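Local coordinates for uncharacterized protein Atu1656/AGR_C_3050 (Agrobacterium tumefaciens, PDB 2OJH) that is of unknown function but adopts a six-bladed beta-propeller and belongs to the TolB family, at residues Ser22-Phe27 / Lys54-Asn59; Leu124-Leu129 / Phe143-Ile148. All blocks are in the same frame, centred on the assembly; numbering follows the deposited sequence.

In the fold
Both contacts lie in a chain whose regular structure is all strand, in six small antiparallel sheets, which form the blades of a beta-propeller. Interaction 1 joins strand 22-28 of the sheet 33-40/22-28/285-291 to strand 55-60 of the next sheet along the chain. Interaction 2 comes later, after interaction 1 has closed, and sets the connection that follows strand 123-124 against strand 142-149, again in the succeeding sheet. Their centres are about 25 Å apart, on opposite sides of the chain's centre, and their nearest atoms remain about 13 Å apart. The two therefore share no sheet and represent separate blade-to-blade seams of the same ring.

Interaction 1 of 2, residues Ser22-Phe27 / Lys54-Asn59; sequences SSIEIF and KYLLLN
The seam between two successive blades of the beta-propeller is bridged here by one isoleucine, I24 on strand 22-28, meeting two leucines, L56 and L58, on strand 55-60. The backbones stand well apart, the CA atoms of I24 and L58 being 9.2 Å from each other, and no hydrogen bond crosses the gap; the strands are thus not paired, 55-60 belonging to the sheet of 45-49 and 63-68. The closer touch is from the gamma methyl branch, I24 CG2 lying 3.6 Å from L56 CD1. The longer branch serves the other leucine, with I24 CG1 at 4.0 Å from L58 CD1. The fork at I24 CB is what allows this division: CG2 is anti to the backbone N while CG1 is anti to the carbonyl carbon (chi1 -62°), and each branch is directed at a different leucine. In both pairs the side chains run past one another in opposite directions, so methyl and methylene groups meet alongside. All three residues are buried, and the seam is purely apolar at this point. On the face of strand 22-28 turned from the leucines, S23 OG donates to E25 OE2 at 2.6 Å, the acceptor offering its anti lone pair, while E25 OE1 forms a salt bridge with R290. Around the contact, strand 22-28 is hydrogen-bonded between strands 33-40 and 285-291. I24 also rests on W38, L56 reaches W49 and A287, and L58 packs against P47 of the neighbouring strand 45-49.

Interaction 2 of 2, residues Leu124-Leu129 / Phe143-Ile148; sequences LMTKNL and FTYCGI
Apolar contact is made first by the selenomethionine M125, whose CB and CG approach the far end of the F143 ring. M125 CB is 3.7 Å from F143 CZ, and it comes in at the ring edge, near the ring plane. M125 CG lies 3.7 Å from the same F143 CZ and 3.8 Å from F143 CE2, so CB and CG both adjoin the CZ-CE2 side of the ring. Beyond CG the chain bends at chi2 (-53°) and again at chi3, and its selenium end turns away from strand 142-149. The F143 ring also meets that of W133, with the planes inclined to each other.

A second aliphatic-aromatic touch joins T126 to Y145, the side chains arriving from opposite directions. The methyl T126 CG2 is 4.0 Å from Y145 CE2 and 4.1 Å from Y145 CZ, an oblique approach to the phenol. With chi1 at 55°, T126 CG2 is anti to the carbonyl carbon and faces the tyrosine, while OG1 is hydrogen-bonded to the backbone N of I112.

Polar contact across the two segments is limited to a non-bonding one. The carbonyl oxygens of L129 and I148 come within 3.3 Å, but both are acceptors. Hydrogen bonds instead tie both sides to a common third residue: Y145 OH bonds to E165 OE2, and N128 ND2 bonds to E165 OE1, so one carboxylate links the loop and the tyrosine.

The end-to-end directions of 125-129 and 143-148 are 16° apart; the CA atoms of M125 and F143 are 10.2 Å from each other, but those of L129 and I148 only 6.7 Å, so the segments converge. Such packing of an inter-blade connection against aromatic residues of the following sheet fits a propeller of WD40-like repeats.

Interaction 1 of 2, residues Ser22-Phe27 / Lys54-Asn59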
loop_
_atom_site.group_PDB
_atom_site.type_symbol
_atom_site.label_atom_id
_atom_site.label_comp_id
_atom_site.label_asym_id
_atom_site.label_seq_id
_atom_site.Cartn_x
_atom_site.Cartn_y
_atom_site.Cartn_z
ATOM N N SER A 22 -15.530 9.511 -3.571
ATOM C CA SER A 22 -14.872 8.357 -2.992
ATOM C C SER A 22 -15.863 7.599 -2.123
ATOM O O SER A 22 -16.679 8.215 -1.436
ATOM C CB SER A 22 -13.680 8.757 -2.099
ATOM O OG SER A 22 -12.856 9.737 -2.705
ATOM N N SER A 23 -15.755 6.267 -2.178
ATOM C CA SER A 23 -16.498 5.334 -1.336
ATOM C C SER A 23 -15.478 4.429 -0.659
ATOM O O SER A 23 -14.841 3.594 -1.302
ATOM C CB SER A 23 -17.471 4.502 -2.179
ATOM O OG SER A 23 -18.298 3.684 -1.363
ATOM N N ILE A 24 -15.289 4.649 0.638
ATOM C CA ILE A 24 -14.391 3.837 1.443
ATOM C C ILE A 24 -15.176 2.562 1.828
ATOM O O ILE A 24 -16.253 2.634 2.441
ATOM C CB ILE A 24 -13.862 4.613 2.703
ATOM C CG1 ILE A 24 -13.030 5.858 2.309
ATOM C CG2 ILE A 24 -12.927 3.717 3.502
ATOM C CD1 ILE A 24 -13.769 6.995 1.717
ATOM N N GLU A 25 -14.648 1.416 1.418
ATOM C CA GLU A 25 -15.376 0.150 1.498
ATOM C C GLU A 25 -14.533 -0.982 2.079
ATOM O O GLU A 25 -13.314 -0.908 2.078
ATOM C CB GLU A 25 -15.877 -0.210 0.104
ATOM C CG GLU A 25 -16.908 0.799 -0.436
ATOM C CD GLU A 25 -17.424 0.486 -1.834
ATOM O OE1 GLU A 25 -17.110 -0.585 -2.381
ATOM O OE2 GLU A 25 -18.169 1.335 -2.391
ATOM N N ILE A 26 -15.186 -2.045 2.551
ATOM C CA ILE A 26 -14.488 -3.218 3.067
ATOM C C ILE A 26 -15.076 -4.439 2.402
ATOM O O ILE A 26 -16.285 -4.488 2.181
ATOM C CB ILE A 26 -14.717 -3.308 4.579
ATOM C CG1 ILE A 26 -13.876 -2.237 5.290
ATOM C CG2 ILE A 26 -14.447 -4.727 5.083
ATOM C CD1 ILE A 26 -14.379 -1.988 6.745
ATOM N N PHE A 27 -14.227 -5.390 2.017
ATOM C CA PHE A 27 -14.697 -6.627 1.412
ATOM C C PHE A 27 -14.172 -7.754 2.291
ATOM O O PHE A 27 -12.979 -7.777 2.670
ATOM C CB PHE A 27 -14.142 -6.773 0.011
ATOM C CG PHE A 27 -14.655 -7.974 -0.742
ATOM C CD1 PHE A 27 -15.880 -7.936 -1.368
ATOM C CD2 PHE A 27 -13.874 -9.133 -0.853
ATOM C CE1 PHE A 27 -16.375 -9.060 -2.081
ATOM C CE2 PHE A 27 -14.324 -10.232 -1.548
ATOM C CZ PHE A 27 -15.586 -10.202 -2.181
ATOM N N LYS A 54 -9.834 -1.228 14.872
ATOM C CA LYS A 54 -10.816 -0.198 15.156
ATOM C C LYS A 54 -10.946 0.977 14.186
ATOM O O LYS A 54 -11.961 1.687 14.216
ATOM C CB LYS A 54 -10.529 0.402 16.520
ATOM C CG LYS A 54 -10.746 -0.554 17.663
ATOM C CD LYS A 54 -10.737 0.221 18.963
ATOM C CE LYS A 54 -11.286 -0.642 20.083
ATOM N NZ LYS A 54 -11.570 0.135 21.322
ATOM N N TYR A 55 -9.919 1.234 13.382
ATOM C CA TYR A 55 -10.015 2.346 12.447
ATOM C C TYR A 55 -9.265 2.129 11.148
ATOM O O TYR A 55 -8.369 1.269 11.053
ATOM C CB TYR A 55 -9.573 3.653 13.089
ATOM C CG TYR A 55 -8.096 3.743 13.442
ATOM C CD1 TYR A 55 -7.164 4.181 12.493
ATOM C CD2 TYR A 55 -7.634 3.442 14.733
ATOM C CE1 TYR A 55 -5.815 4.289 12.808
ATOM C CE2 TYR A 55 -6.270 3.551 15.050
ATOM C CZ TYR A 55 -5.380 3.978 14.079
ATOM O OH TYR A 55 -4.033 4.107 14.346
ATOM N N LEU A 56 -9.639 2.914 10.139
ATOM C CA LEU A 56 -8.874 2.988 8.911
ATOM C C LEU A 56 -8.068 4.277 8.866
ATOM O O LEU A 56 -8.520 5.328 9.350
ATOM C CB LEU A 56 -9.777 2.910 7.661
ATOM C CG LEU A 56 -10.729 1.711 7.575
ATOM C CD1 LEU A 56 -11.662 1.892 6.391
ATOM C CD2 LEU A 56 -9.989 0.365 7.478
ATOM N N LEU A 57 -6.877 4.181 8.275
ATOM C CA LEU A 57 -6.016 5.337 8.051
ATOM C C LEU A 57 -5.952 5.654 6.548
ATOM O O LEU A 57 -5.504 4.821 5.720
ATOM C CB LEU A 57 -4.629 5.113 8.662
ATOM C CG LEU A 57 -3.666 6.311 8.661
ATOM C CD1 LEU A 57 -4.089 7.359 9.689
ATOM C CD2 LEU A 57 -2.243 5.807 8.917
ATOM N N LEU A 58 -6.449 6.835 6.194
ATOM C CA LEU A 58 -6.537 7.270 4.793
ATOM C C LEU A 58 -5.771 8.581 4.581
ATOM O O LEU A 58 -5.599 9.370 5.510
ATOM C CB LEU A 58 -7.996 7.566 4.408
ATOM C CG LEU A 58 -9.074 6.501 4.123
ATOM C CD1 LEU A 58 -9.026 5.902 2.747
ATOM C CD2 LEU A 58 -9.208 5.429 5.224
ATOM N N ASN A 59 -5.367 8.850 3.345
ATOM C CA ASN A 59 -4.930 10.217 3.041
ATOM C C ASN A 59 -5.884 10.941 2.105
ATOM O O ASN A 59 -6.572 10.329 1.261
ATOM C CB ASN A 59 -3.487 10.264 2.498
ATOM C CG ASN A 59 -3.328 9.452 1.238
ATOM O OD1 ASN A 59 -3.336 8.231 1.283
ATOM N ND2 ASN A 59 -3.203 10.127 0.112
#

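Interaction 2 of 2, residues Leu124-Leu129 / Phe143-Ile148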
loop_
_atom_site.group_PDB
_atom_site.type_symbol
_atom_site.label_atom_id
_atom_site.label_comp_id
_atom_site.label_asym_id
_atom_site.label_seq_id
_atom_site.Cartn_x
_atom_site.Cartn_y
_atom_site.Cartn_z
ATOM N N LEU A 124 12.671 11.767 10.031
ATOM C CA LEU A 124 13.140 11.375 8.670
ATOM C C LEU A 124 13.886 10.050 8.691
ATOM O O LEU A 124 14.832 9.868 9.498
ATOM C CB LEU A 124 14.052 12.466 8.024
ATOM C CG LEU A 124 14.573 12.191 6.606
ATOM C CD1 LEU A 124 13.448 12.128 5.557
ATOM C CD2 LEU A 124 15.627 13.227 6.227
HETATM N N MSE A 125 13.478 9.150 7.796
HETATM C CA MSE A 125 14.111 7.857 7.668
HETATM C C MSE A 125 15.050 7.803 6.472
HETATM O O MSE A 125 16.144 7.248 6.570
HETATM C CB MSE A 125 13.074 6.738 7.507
HETATM C CG MSE A 125 12.213 6.397 8.680
HETATM SE SE MSE A 125 13.243 6.024 10.300
HETATM C CE MSE A 125 12.979 7.603 11.347
ATOM N N THR A 126 14.624 8.347 5.334
ATOM C CA THR A 126 15.392 8.185 4.114
ATOM C C THR A 126 16.108 9.447 3.631
ATOM O O THR A 126 15.470 10.462 3.326
ATOM C CB THR A 126 14.495 7.738 2.992
ATOM O OG1 THR A 126 13.406 8.664 2.870
ATOM C CG2 THR A 126 13.962 6.354 3.280
ATOM N N LYS A 127 17.435 9.363 3.542
ATOM C CA LYS A 127 18.239 10.464 3.052
ATOM C C LYS A 127 18.372 10.449 1.539
ATOM O O LYS A 127 18.795 11.439 0.968
ATOM C CB LYS A 127 19.617 10.451 3.713
ATOM C CG LYS A 127 19.553 10.767 5.213
ATOM C CD LYS A 127 20.878 10.521 5.866
ATOM C CE LYS A 127 20.751 10.639 7.383
ATOM N NZ LYS A 127 22.083 10.394 7.959
ATOM N N ASN A 128 18.019 9.328 0.908
ATOM C CA ASN A 128 18.138 9.148 -0.548
ATOM C C ASN A 128 16.750 9.135 -1.152
ATOM O O ASN A 128 15.904 8.325 -0.739
ATOM C CB ASN A 128 18.870 7.848 -0.856
ATOM C CG ASN A 128 20.302 7.816 -0.281
ATOM O OD1 ASN A 128 21.020 8.814 -0.306
ATOM N ND2 ASN A 128 20.706 6.660 0.233
ATOM N N LEU A 129 16.507 10.052 -2.097
ATOM C CA LEU A 129 15.149 10.385 -2.549
ATOM C C LEU A 129 15.003 10.260 -4.054
ATOM O O LEU A 129 16.006 10.265 -4.776
ATOM C CB LEU A 129 14.775 11.814 -2.108
ATOM C CG LEU A 129 15.054 12.129 -0.644
ATOM C CD1 LEU A 129 14.667 13.556 -0.277
ATOM C CD2 LEU A 129 14.312 11.146 0.286
ATOM N N PHE A 143 11.272 -1.754 7.530
ATOM C CA PHE A 143 10.216 -1.495 6.551
ATOM C C PHE A 143 10.760 -1.559 5.141
ATOM O O PHE A 143 11.974 -1.509 4.910
ATOM C CB PHE A 143 9.490 -0.171 6.814
ATOM C CG PHE A 143 10.388 1.062 6.742
ATOM C CD1 PHE A 143 10.697 1.649 5.522
ATOM C CD2 PHE A 143 10.910 1.630 7.912
ATOM C CE1 PHE A 143 11.519 2.781 5.446
ATOM C CE2 PHE A 143 11.737 2.763 7.840
ATOM C CZ PHE A 143 12.035 3.334 6.603
ATOM N N THR A 144 9.863 -1.707 4.180
ATOM C CA THR A 144 10.282 -1.834 2.804
ATOM C C THR A 144 9.664 -0.700 1.986
ATOM O O THR A 144 8.609 -0.147 2.368
ATOM C CB THR A 144 9.915 -3.231 2.263
ATOM O OG1 THR A 144 10.453 -3.408 0.949
ATOM C CG2 THR A 144 8.389 -3.425 2.228
ATOM N N TYR A 145 10.282 -0.366 0.847
ATOM C CA TYR A 145 9.852 0.804 0.076
ATOM C C TYR A 145 10.349 0.803 -1.342
ATOM O O TYR A 145 11.257 0.024 -1.714
ATOM C CB TYR A 145 10.288 2.108 0.770
ATOM C CG TYR A 145 11.776 2.283 1.073
ATOM C CD1 TYR A 145 12.377 1.630 2.161
ATOM C CD2 TYR A 145 12.561 3.163 0.327
ATOM C CE1 TYR A 145 13.725 1.797 2.442
ATOM C CE2 TYR A 145 13.902 3.352 0.614
ATOM C CZ TYR A 145 14.486 2.662 1.683
ATOM O OH TYR A 145 15.820 2.858 2.005
ATOM N N CYS A 146 9.762 1.672 -2.160
ATOM C CA CYS A 146 10.239 1.841 -3.538
ATOM C C CYS A 146 11.162 3.049 -3.449
ATOM O O CYS A 146 10.785 4.076 -2.846
ATOM C CB CYS A 146 9.095 2.134 -4.504
ATOM S SG CYS A 146 9.685 2.470 -6.207
ATOM N N GLY A 147 12.398 2.894 -3.935
ATOM C CA GLY A 147 13.330 3.998 -4.030
ATOM C C GLY A 147 13.651 4.243 -5.480
ATOM O O GLY A 147 13.950 3.290 -6.220
ATOM N N ILE A 148 13.590 5.504 -5.912
ATOM C CA ILE A 148 14.008 5.820 -7.281
ATOM C C ILE A 148 15.365 6.493 -7.199
ATOM O O ILE A 148 15.537 7.457 -6.433
ATOM C CB ILE A 148 12.987 6.694 -8.064
ATOM C CG1 ILE A 148 11.595 6.075 -8.003
ATOM C CG2 ILE A 148 13.391 6.832 -9.549
ATOM C CD1 ILE A 148 10.495 7.078 -8.338
#